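Local coordinates for dihydrodipicolinate reductase N-terminus domain-containing protein (Mycobacterium smegmatis, PDB 6IAQ) that probably catalyses the NADP-dependent reductive amination of ketones to amines, as a native amine dehydrogenase with a Rossmann-type nucleotide-binding domain, at residues I159-K165 against I282-E288; E189-W193 against V249-T253. One frame throughout, in Å; residues are numbered along the deposited sequence.

Contact 1 (I159-K165 against I282-E288); sequences IDTVRGK and INEWTIE
The CA of G164 lies over one face of the W285 indole, 3.4 Å from the six-membered ring centroid and 13° off its normal, a CH-pi contact on the tight side of two antiparallel neighbours in the C-terminal domain's mixed sheet; strand 265-273 flanks 158-169 on its other side. With no side chain at G164, the indole can fold down over the 159-165 strand. Its NE1 is fixed within its own strand by N283 OD1, which lies in the ring plane. V162 has CG1 anti to the backbone N (chi1 -178°), and that methyl meets the edge of the indole, 3.9 Å from W285 CE3. Past the corner at D160, CG1 of I159 meets CG2 of I287; helix 141-153 packs on I159, W285 and I287, while V162 touches F266.

Backbone pairing runs from K165 and E284 through R163 and T286 to T161 and E288. There a classic beta bulge closes the pairing: the O of E288 accepts from both D160 N (2.8 Å) and T161 N (3.1 Å).

The face carrying R163, K165, E284 and E288 is more exposed. The bent chain of R163 brings NH1 to within 2.6 Å of E288 OE1 in a salt bridge, with guanidinium and carboxylate planes 76° apart. K165 NZ and E284 OE1 form only a long ion pair at 3.7 Å, bridged by a water that accepts from the lysine and donates to the carboxylate. Oppositely charged pairs probably offset one another here, with E267 and E269 also beside R163 and K165, while the buried face relies on aromatic and aliphatic packing.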
ATOM      1  N   ILE A 159      10.334 -10.312 -10.143  1.00 36.33           N
ATOM      2  CA  ILE A 159       8.923 -10.431 -10.599  1.00 36.22           C
ATOM      3  C   ILE A 159       8.911 -11.093 -11.972  1.00 36.24           C
ATOM      4  O   ILE A 159       9.553 -10.532 -12.887  1.00 38.23           O
ATOM      5  CB  ILE A 159       8.249  -9.046 -10.612  1.00 35.70           C
ATOM      6  CG1 ILE A 159       8.168  -8.472  -9.192  1.00 33.78           C
ATOM      7  CG2 ILE A 159       6.884  -9.140 -11.294  1.00 33.87           C
ATOM      8  CD1 ILE A 159       7.631  -7.039  -9.124  1.00 34.18           C
ATOM      9  N   ASP A 160       8.171 -12.190 -12.115  1.00 35.48           N
ATOM     10  CA  ASP A 160       7.866 -12.788 -13.434  1.00 39.21           C
ATOM     11  C   ASP A 160       6.525 -12.243 -13.926  1.00 42.42           C
ATOM     12  O   ASP A 160       6.481 -11.744 -15.046  1.00 37.26           O
ATOM     13  CB  ASP A 160       7.847 -14.313 -13.360  1.00 39.46           C
ATOM     14  CG  ASP A 160       9.185 -14.881 -12.918  1.00 44.86           C
ATOM     15  OD1 ASP A 160      10.206 -14.290 -13.276  1.00 43.42           O
ATOM     16  OD2 ASP A 160       9.179 -15.880 -12.165  1.00 48.91           O
ATOM     17  N   THR A 161       5.478 -12.350 -13.108  1.00 37.46           N
ATOM     18  CA  THR A 161       4.097 -11.991 -13.493  1.00 39.81           C
ATOM     19  C   THR A 161       3.394 -11.277 -12.339  1.00 39.51           C
ATOM     20  O   THR A 161       3.416 -11.795 -11.201  1.00 38.58           O
ATOM     21  CB  THR A 161       3.296 -13.227 -13.891  1.00 42.18           C
ATOM     22  OG1 THR A 161       4.114 -13.963 -14.793  1.00 45.98           O
ATOM     23  CG2 THR A 161       2.004 -12.881 -14.594  1.00 48.35           C
ATOM     24  N   VAL A 162       2.725 -10.172 -12.657  1.00 38.90           N
ATOM     25  CA  VAL A 162       1.725  -9.513 -11.773  1.00 34.64           C
ATOM     26  C   VAL A 162       0.347  -9.764 -12.387  1.00 40.32           C
ATOM     27  O   VAL A 162       0.131  -9.353 -13.557  1.00 36.03           O
ATOM     28  CB  VAL A 162       2.010  -8.012 -11.608  1.00 40.45           C
ATOM     29  CG1 VAL A 162       0.999  -7.368 -10.664  1.00 34.90           C
ATOM     30  CG2 VAL A 162       3.434  -7.763 -11.133  1.00 35.05           C
ATOM     31  N   ARG A 163      -0.545 -10.424 -11.633  1.00 34.51           N
ATOM     32  CA  ARG A 163      -1.882 -10.819 -12.113  1.00 38.18           C
ATOM     33  C   ARG A 163      -2.941 -10.254 -11.163  1.00 35.07           C
ATOM     34  O   ARG A 163      -2.856 -10.507  -9.947  1.00 33.43           O
ATOM     35  CB  ARG A 163      -2.002 -12.346 -12.219  1.00 41.68           C
ATOM     36  CG  ARG A 163      -1.120 -12.976 -13.279  1.00 49.22           C
ATOM     37  CD  ARG A 163      -1.838 -14.101 -14.000  1.00 59.60           C
ATOM     38  NE  ARG A 163      -1.684 -15.338 -13.270  1.00 64.38           N
ATOM     39  CZ  ARG A 163      -0.858 -16.330 -13.616  1.00 75.40           C
ATOM     40  NH1 ARG A 163      -0.799 -17.418 -12.866  1.00 82.66           N
ATOM     41  NH2 ARG A 163      -0.103 -16.242 -14.703  1.00 71.04           N
ATOM     42  N   GLY A 164      -3.915  -9.541 -11.722  1.00 30.60           N
ATOM     43  CA  GLY A 164      -5.057  -9.004 -10.974  1.00 29.68           C
ATOM     44  C   GLY A 164      -6.362  -9.554 -11.494  1.00 32.02           C
ATOM     45  O   GLY A 164      -6.496  -9.795 -12.720  1.00 31.18           O
ATOM     46  N   LYS A 165      -7.307  -9.718 -10.581  1.00 29.99           N
ATOM     47  CA  LYS A 165      -8.672 -10.178 -10.868  1.00 33.63           C
ATOM     48  C   LYS A 165      -9.604  -9.302 -10.044  1.00 28.73           C
ATOM     49  O   LYS A 165      -9.385  -9.194  -8.822  1.00 25.75           O
ATOM     50  CB  LYS A 165      -8.853 -11.668 -10.551  1.00 41.55           C
ATOM     51  CG  LYS A 165     -10.160 -12.241 -11.068  1.00 49.59           C
ATOM     52  CD  LYS A 165     -10.328 -13.749 -10.935  1.00 57.34           C
ATOM     53  CE  LYS A 165     -10.453 -14.207  -9.499  1.00 62.96           C
ATOM     54  NZ  LYS A 165     -11.366 -15.372  -9.354  1.00 70.03           N
ATOM     55  N   ILE A 282     -14.649  -8.408  -5.759  1.00 25.97           N
ATOM     56  CA  ILE A 282     -13.330  -8.999  -5.430  1.00 28.95           C
ATOM     57  C   ILE A 282     -12.204  -8.103  -5.921  1.00 27.67           C
ATOM     58  O   ILE A 282     -12.342  -7.394  -6.936  1.00 23.77           O
ATOM     59  CB  ILE A 282     -13.176 -10.442  -5.927  1.00 34.17           C
ATOM     60  CG1 ILE A 282     -13.071 -10.555  -7.438  1.00 32.01           C
ATOM     61  CG2 ILE A 282     -14.283 -11.349  -5.362  1.00 36.28           C
ATOM     62  CD1 ILE A 282     -12.242 -11.736  -7.852  1.00 36.66           C
ATOM     63  N   ASN A 283     -11.104  -8.177  -5.190  1.00 24.36           N
ATOM     64  CA  ASN A 283      -9.799  -7.615  -5.582  1.00 23.78           C
ATOM     65  C   ASN A 283      -8.723  -8.634  -5.183  1.00 26.31           C
ATOM     66  O   ASN A 283      -8.393  -8.705  -3.996  1.00 24.85           O
ATOM     67  CB  ASN A 283      -9.532  -6.278  -4.903  1.00 23.21           C
ATOM     68  CG  ASN A 283      -8.348  -5.574  -5.534  1.00 26.04           C
ATOM     69  OD1 ASN A 283      -8.305  -5.469  -6.764  1.00 27.51           O
ATOM     70  ND2 ASN A 283      -7.443  -5.066  -4.719  1.00 23.26           N
ATOM     71  N   GLU A 284      -8.238  -9.419  -6.136  1.00 28.14           N
ATOM     72  CA  GLU A 284      -7.296 -10.537  -5.864  1.00 29.65           C
ATOM     73  C   GLU A 284      -6.098 -10.397  -6.788  1.00 29.60           C
ATOM     74  O   GLU A 284      -6.291 -10.380  -8.018  1.00 28.14           O
ATOM     75  CB  GLU A 284      -7.943 -11.897  -6.065  1.00 29.09           C
ATOM     76  CG  GLU A 284      -9.093 -12.179  -5.140  1.00 32.92           C
ATOM     77  CD  GLU A 284      -9.801 -13.509  -5.381  1.00 39.25           C
ATOM     78  OE1 GLU A 284      -9.528 -14.210  -6.396  1.00 43.69           O
ATOM     79  OE2 GLU A 284     -10.688 -13.813  -4.601  1.00 45.69           O
ATOM     80  N   TRP A 285      -4.923 -10.216  -6.201  1.00 27.06           N
ATOM     81  CA  TRP A 285      -3.668 -10.016  -6.958  1.00 29.38           C
ATOM     82  C   TRP A 285      -2.634 -11.064  -6.534  1.00 33.96           C
ATOM     83  O   TRP A 285      -2.502 -11.361  -5.337  1.00 31.91           O
ATOM     84  CB  TRP A 285      -3.121  -8.611  -6.768  1.00 30.21           C
ATOM     85  CG  TRP A 285      -4.000  -7.588  -7.405  1.00 30.80           C
ATOM     86  CD1 TRP A 285      -5.211  -7.166  -6.949  1.00 29.94           C
ATOM     87  CD2 TRP A 285      -3.752  -6.887  -8.630  1.00 30.39           C
ATOM     88  NE1 TRP A 285      -5.693  -6.190  -7.782  1.00 30.11           N
ATOM     89  CE2 TRP A 285      -4.854  -6.032  -8.844  1.00 30.58           C
ATOM     90  CE3 TRP A 285      -2.714  -6.879  -9.562  1.00 30.67           C
ATOM     91  CZ2 TRP A 285      -4.947  -5.187  -9.957  1.00 30.22           C
ATOM     92  CZ3 TRP A 285      -2.813  -6.063 -10.666  1.00 29.15           C
ATOM     93  CH2 TRP A 285      -3.914  -5.221 -10.854  1.00 30.22           C
ATOM     94  N   THR A 286      -1.957 -11.609  -7.526  1.00 33.96           N
ATOM     95  CA  THR A 286      -0.849 -12.577  -7.350  1.00 35.68           C
ATOM     96  C   THR A 286       0.377 -11.988  -8.026  1.00 37.28           C
ATOM     97  O   THR A 286       0.251 -11.457  -9.134  1.00 32.63           O
ATOM     98  CB  THR A 286      -1.214 -13.929  -7.955  1.00 37.15           C
ATOM     99  OG1 THR A 286      -2.390 -14.398  -7.297  1.00 38.97           O
ATOM    100  CG2 THR A 286      -0.084 -14.927  -7.855  1.00 39.58           C
ATOM    101  N   ILE A 287       1.514 -12.084  -7.352  1.00 33.63           N
ATOM    102  CA  ILE A 287       2.847 -11.882  -7.987  1.00 34.10           C
ATOM    103  C   ILE A 287       3.560 -13.231  -8.019  1.00 36.32           C
ATOM    104  O   ILE A 287       3.734 -13.833  -6.949  1.00 35.03           O
ATOM    105  CB  ILE A 287       3.638 -10.807  -7.248  1.00 36.00           C
ATOM    106  CG1 ILE A 287       2.859  -9.490  -7.229  1.00 37.44           C
ATOM    107  CG2 ILE A 287       5.011 -10.636  -7.871  1.00 39.50           C
ATOM    108  CD1 ILE A 287       3.546  -8.395  -6.442  1.00 36.50           C
ATOM    109  N   GLU A 288       3.873 -13.712  -9.217  1.00 36.41           N
ATOM    110  CA  GLU A 288       4.729 -14.909  -9.428  1.00 39.57           C
ATOM    111  C   GLU A 288       6.161 -14.419  -9.604  1.00 34.69           C
ATOM    112  O   GLU A 288       6.409 -13.538 -10.453  1.00 36.24           O
ATOM    113  CB  GLU A 288       4.246 -15.730 -10.624  1.00 45.03           C
ATOM    114  CG  GLU A 288       2.853 -16.295 -10.402  1.00 49.96           C
ATOM    115  CD  GLU A 288       2.217 -16.897 -11.643  1.00 57.34           C
ATOM    116  OE1 GLU A 288       1.412 -17.818 -11.498  1.00 70.49           O
ATOM    117  OE2 GLU A 288       2.511 -16.428 -12.747  1.00 59.08           O
TER
HETATM  118  O   HOH W   1     -11.612 -15.631  -6.867  1.00 61.55           O

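Contact 2 (E189-W193 against V249-T253); sequences EFDEW and VIGFT
F190 and W193, three residues apart on one side of a helix, reach across to V249 and F252 of a strand whose axis passes 11.2 Å from that of the helix. The two segments run at 27° to each other, and side chains bridge the distance.

Apolar contacts of the F190 ring come first. CG of F190 is anti to its own N (chi1 -177°), which extends the ring away from the helix backbone so that CD2 meets CG1 of V249 at 3.9 Å, while the CB of F190 rests against the other methyl, CG2. Farther along the same ring, CZ touches the CB of F252 at 3.8 Å.

Aromatic contacts form the second group. CH2 of W193 approaches CE2 of F252 at 3.7 Å; the ring planes are inclined by 39°, with centroids 5.6 Å apart. Within the helix, CE3 of W193 lies above one face of F190, toward its rim, and CD2 of F252 comes to the edge of that phenyl ring in its plane.

Polar interactions lie around this apolar core: R199 makes a cation-pi contact with F252, and V249 shares backbone hydrogen bonds with G184 and R185. Helix 187-195 is seated against the start of strand 249-260, with F190 also touching T226 and P228 of strand 219-230, an example of helix-on-sheet packing near that edge strand of the C-terminal domain's mixed sheet.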
ATOM      1  N   GLU A 189     -26.060  -7.029 -30.627  1.00 36.45           N
ATOM      2  CA  GLU A 189     -25.728  -5.589 -30.406  1.00 36.60           C
ATOM      3  C   GLU A 189     -24.328  -5.489 -29.769  1.00 39.49           C
ATOM      4  O   GLU A 189     -23.489  -4.648 -30.205  1.00 38.99           O
ATOM      5  CB  GLU A 189     -26.779  -4.920 -29.526  1.00 39.25           C
ATOM      6  CG  GLU A 189     -28.085  -4.634 -30.254  1.00 41.90           C
ATOM      7  CD  GLU A 189     -29.251  -4.223 -29.365  1.00 47.27           C
ATOM      8  OE1 GLU A 189     -29.237  -4.514 -28.160  1.00 41.44           O
ATOM      9  OE2 GLU A 189     -30.201  -3.647 -29.878  1.00 54.64           O
ATOM     10  N   PHE A 190     -24.050  -6.352 -28.789  1.00 36.88           N
ATOM     11  CA  PHE A 190     -22.760  -6.339 -28.048  1.00 35.39           C
ATOM     12  C   PHE A 190     -21.627  -6.646 -29.024  1.00 33.25           C
ATOM     13  O   PHE A 190     -20.581  -5.972 -28.984  1.00 32.42           O
ATOM     14  CB  PHE A 190     -22.747  -7.335 -26.872  1.00 34.90           C
ATOM     15  CG  PHE A 190     -21.462  -7.262 -26.080  1.00 34.05           C
ATOM     16  CD1 PHE A 190     -20.338  -7.964 -26.478  1.00 28.88           C
ATOM     17  CD2 PHE A 190     -21.356  -6.432 -24.973  1.00 34.04           C
ATOM     18  CE1 PHE A 190     -19.157  -7.871 -25.758  1.00 30.94           C
ATOM     19  CE2 PHE A 190     -20.159  -6.312 -24.280  1.00 33.60           C
ATOM     20  CZ  PHE A 190     -19.056  -7.027 -24.671  1.00 31.16           C
ATOM     21  N   ASP A 191     -21.802  -7.669 -29.864  1.00 36.98           N
ATOM     22  CA  ASP A 191     -20.712  -8.118 -30.768  1.00 38.17           C
ATOM     23  C   ASP A 191     -20.400  -7.003 -31.778  1.00 38.49           C
ATOM     24  O   ASP A 191     -19.206  -6.841 -32.119  1.00 36.90           O
ATOM     25  CB  ASP A 191     -21.060  -9.433 -31.463  1.00 42.49           C
ATOM     26  CG  ASP A 191     -19.884 -10.057 -32.194  1.00 48.49           C
ATOM     27  OD1 ASP A 191     -18.818 -10.245 -31.571  1.00 51.48           O
ATOM     28  OD2 ASP A 191     -20.028 -10.303 -33.406  1.00 57.20           O
ATOM     29  N   GLU A 192     -21.407  -6.271 -32.262  1.00 38.91           N
ATOM     30  CA  GLU A 192     -21.180  -5.144 -33.216  1.00 41.73           C
ATOM     31  C   GLU A 192     -20.416  -4.042 -32.470  1.00 42.13           C
ATOM     32  O   GLU A 192     -19.410  -3.537 -32.990  1.00 44.54           O
ATOM     33  CB  GLU A 192     -22.497  -4.649 -33.800  1.00 43.29           C
ATOM     34  CG  GLU A 192     -22.310  -3.697 -34.967  1.00 50.03           C
ATOM     35  CD  GLU A 192     -23.606  -3.051 -35.426  1.00 59.04           C
ATOM     36  OE1 GLU A 192     -24.695  -3.623 -35.151  1.00 54.14           O
ATOM     37  OE2 GLU A 192     -23.532  -1.965 -36.037  1.00 61.88           O
ATOM     38  N   TRP A 193     -20.852  -3.710 -31.261  1.00 39.27           N
ATOM     39  CA  TRP A 193     -20.213  -2.650 -30.439  1.00 39.24           C
ATOM     40  C   TRP A 193     -18.748  -2.991 -30.140  1.00 35.19           C
ATOM     41  O   TRP A 193     -17.863  -2.124 -30.358  1.00 34.58           O
ATOM     42  CB  TRP A 193     -21.008  -2.432 -29.155  1.00 39.83           C
ATOM     43  CG  TRP A 193     -20.313  -1.513 -28.207  1.00 37.97           C
ATOM     44  CD1 TRP A 193     -20.283  -0.151 -28.252  1.00 35.53           C
ATOM     45  CD2 TRP A 193     -19.533  -1.909 -27.060  1.00 37.82           C
ATOM     46  NE1 TRP A 193     -19.537   0.334 -27.207  1.00 37.55           N
ATOM     47  CE2 TRP A 193     -19.083  -0.719 -26.451  1.00 38.67           C
ATOM     48  CE3 TRP A 193     -19.194  -3.138 -26.486  1.00 39.59           C
ATOM     49  CZ2 TRP A 193     -18.294  -0.736 -25.304  1.00 39.21           C
ATOM     50  CZ3 TRP A 193     -18.422  -3.151 -25.347  1.00 40.01           C
ATOM     51  CH2 TRP A 193     -17.981  -1.968 -24.770  1.00 37.86           C
ATOM     52  N   VAL A 249     -27.390  -9.318 -22.202  1.00 32.63           N
ATOM     53  CA  VAL A 249     -26.048  -8.850 -21.754  1.00 31.46           C
ATOM     54  C   VAL A 249     -26.241  -8.071 -20.450  1.00 30.08           C
ATOM     55  O   VAL A 249     -27.168  -7.241 -20.377  1.00 26.23           O
ATOM     56  CB  VAL A 249     -25.321  -8.027 -22.827  1.00 33.19           C
ATOM     57  CG1 VAL A 249     -24.000  -7.479 -22.298  1.00 32.52           C
ATOM     58  CG2 VAL A 249     -25.102  -8.854 -24.086  1.00 34.96           C
ATOM     59  N   ILE A 250     -25.415  -8.359 -19.433  1.00 29.11           N
ATOM     60  CA  ILE A 250     -25.528  -7.688 -18.106  1.00 30.93           C
ATOM     61  C   ILE A 250     -24.214  -6.982 -17.745  1.00 28.42           C
ATOM     62  O   ILE A 250     -24.106  -6.533 -16.599  1.00 26.76           O
ATOM     63  CB  ILE A 250     -25.956  -8.682 -17.012  1.00 30.81           C
ATOM     64  CG1 ILE A 250     -24.925  -9.798 -16.822  1.00 30.98           C
ATOM     65  CG2 ILE A 250     -27.349  -9.206 -17.283  1.00 33.64           C
ATOM     66  CD1 ILE A 250     -25.191 -10.689 -15.613  1.00 32.27           C
ATOM     67  N   GLY A 251     -23.280  -6.897 -18.689  1.00 29.17           N
ATOM     68  CA  GLY A 251     -21.982  -6.270 -18.470  1.00 29.78           C
ATOM     69  C   GLY A 251     -20.947  -6.935 -19.309  1.00 29.94           C
ATOM     70  O   GLY A 251     -21.309  -7.615 -20.277  1.00 31.95           O
ATOM     71  N   PHE A 252     -19.688  -6.778 -18.943  1.00 27.88           N
ATOM     72  CA  PHE A 252     -18.612  -7.465 -19.680  1.00 29.15           C
ATOM     73  C   PHE A 252     -17.387  -7.635 -18.796  1.00 29.00           C
ATOM     74  O   PHE A 252     -17.222  -6.924 -17.783  1.00 28.59           O
ATOM     75  CB  PHE A 252     -18.269  -6.758 -21.003  1.00 28.53           C
ATOM     76  CG  PHE A 252     -17.761  -5.340 -20.909  1.00 30.03           C
ATOM     77  CD1 PHE A 252     -16.444  -5.064 -20.574  1.00 32.97           C
ATOM     78  CD2 PHE A 252     -18.577  -4.280 -21.270  1.00 28.49           C
ATOM     79  CE1 PHE A 252     -15.980  -3.756 -20.512  1.00 31.07           C
ATOM     80  CE2 PHE A 252     -18.111  -2.976 -21.198  1.00 28.31           C
ATOM     81  CZ  PHE A 252     -16.813  -2.722 -20.835  1.00 30.00           C
ATOM     82  N   THR A 253     -16.529  -8.536 -19.266  1.00 25.71           N
ATOM     83  CA  THR A 253     -15.238  -8.888 -18.657  1.00 25.83           C
ATOM     84  C   THR A 253     -14.140  -8.588 -19.675  1.00 25.10           C
ATOM     85  O   THR A 253     -14.235  -9.084 -20.798  1.00 31.64           O
ATOM     86  CB  THR A 253     -15.242 -10.350 -18.173  1.00 26.86           C
ATOM     87  OG1 THR A 253     -16.308 -10.503 -17.227  1.00 24.28           O
ATOM     88  CG2 THR A 253     -13.884 -10.742 -17.619  1.00 24.34           C
TER

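From the N terminus, the chain first lays down five strands of the parallel Rossmann sheet, then enters the mixed sheet through strand 158-169. Contact 1 opens there and closes after 116 intervening residues, when strand 282-288 returns to pair with it in the interior of that sheet. Contact 2 lies wholly within this long loop: it opens on helix 187-195 and closes at strand 249-260 after a shorter excursion of 55 residues. The loops therefore nest and do not cross. Contact 1 joins two neighbouring strands, whereas contact 2 ties a helix to another strand of the same sheet. Their centres are 26 Å apart, with strand 265-273 lying between strands 249-260 and 158-169.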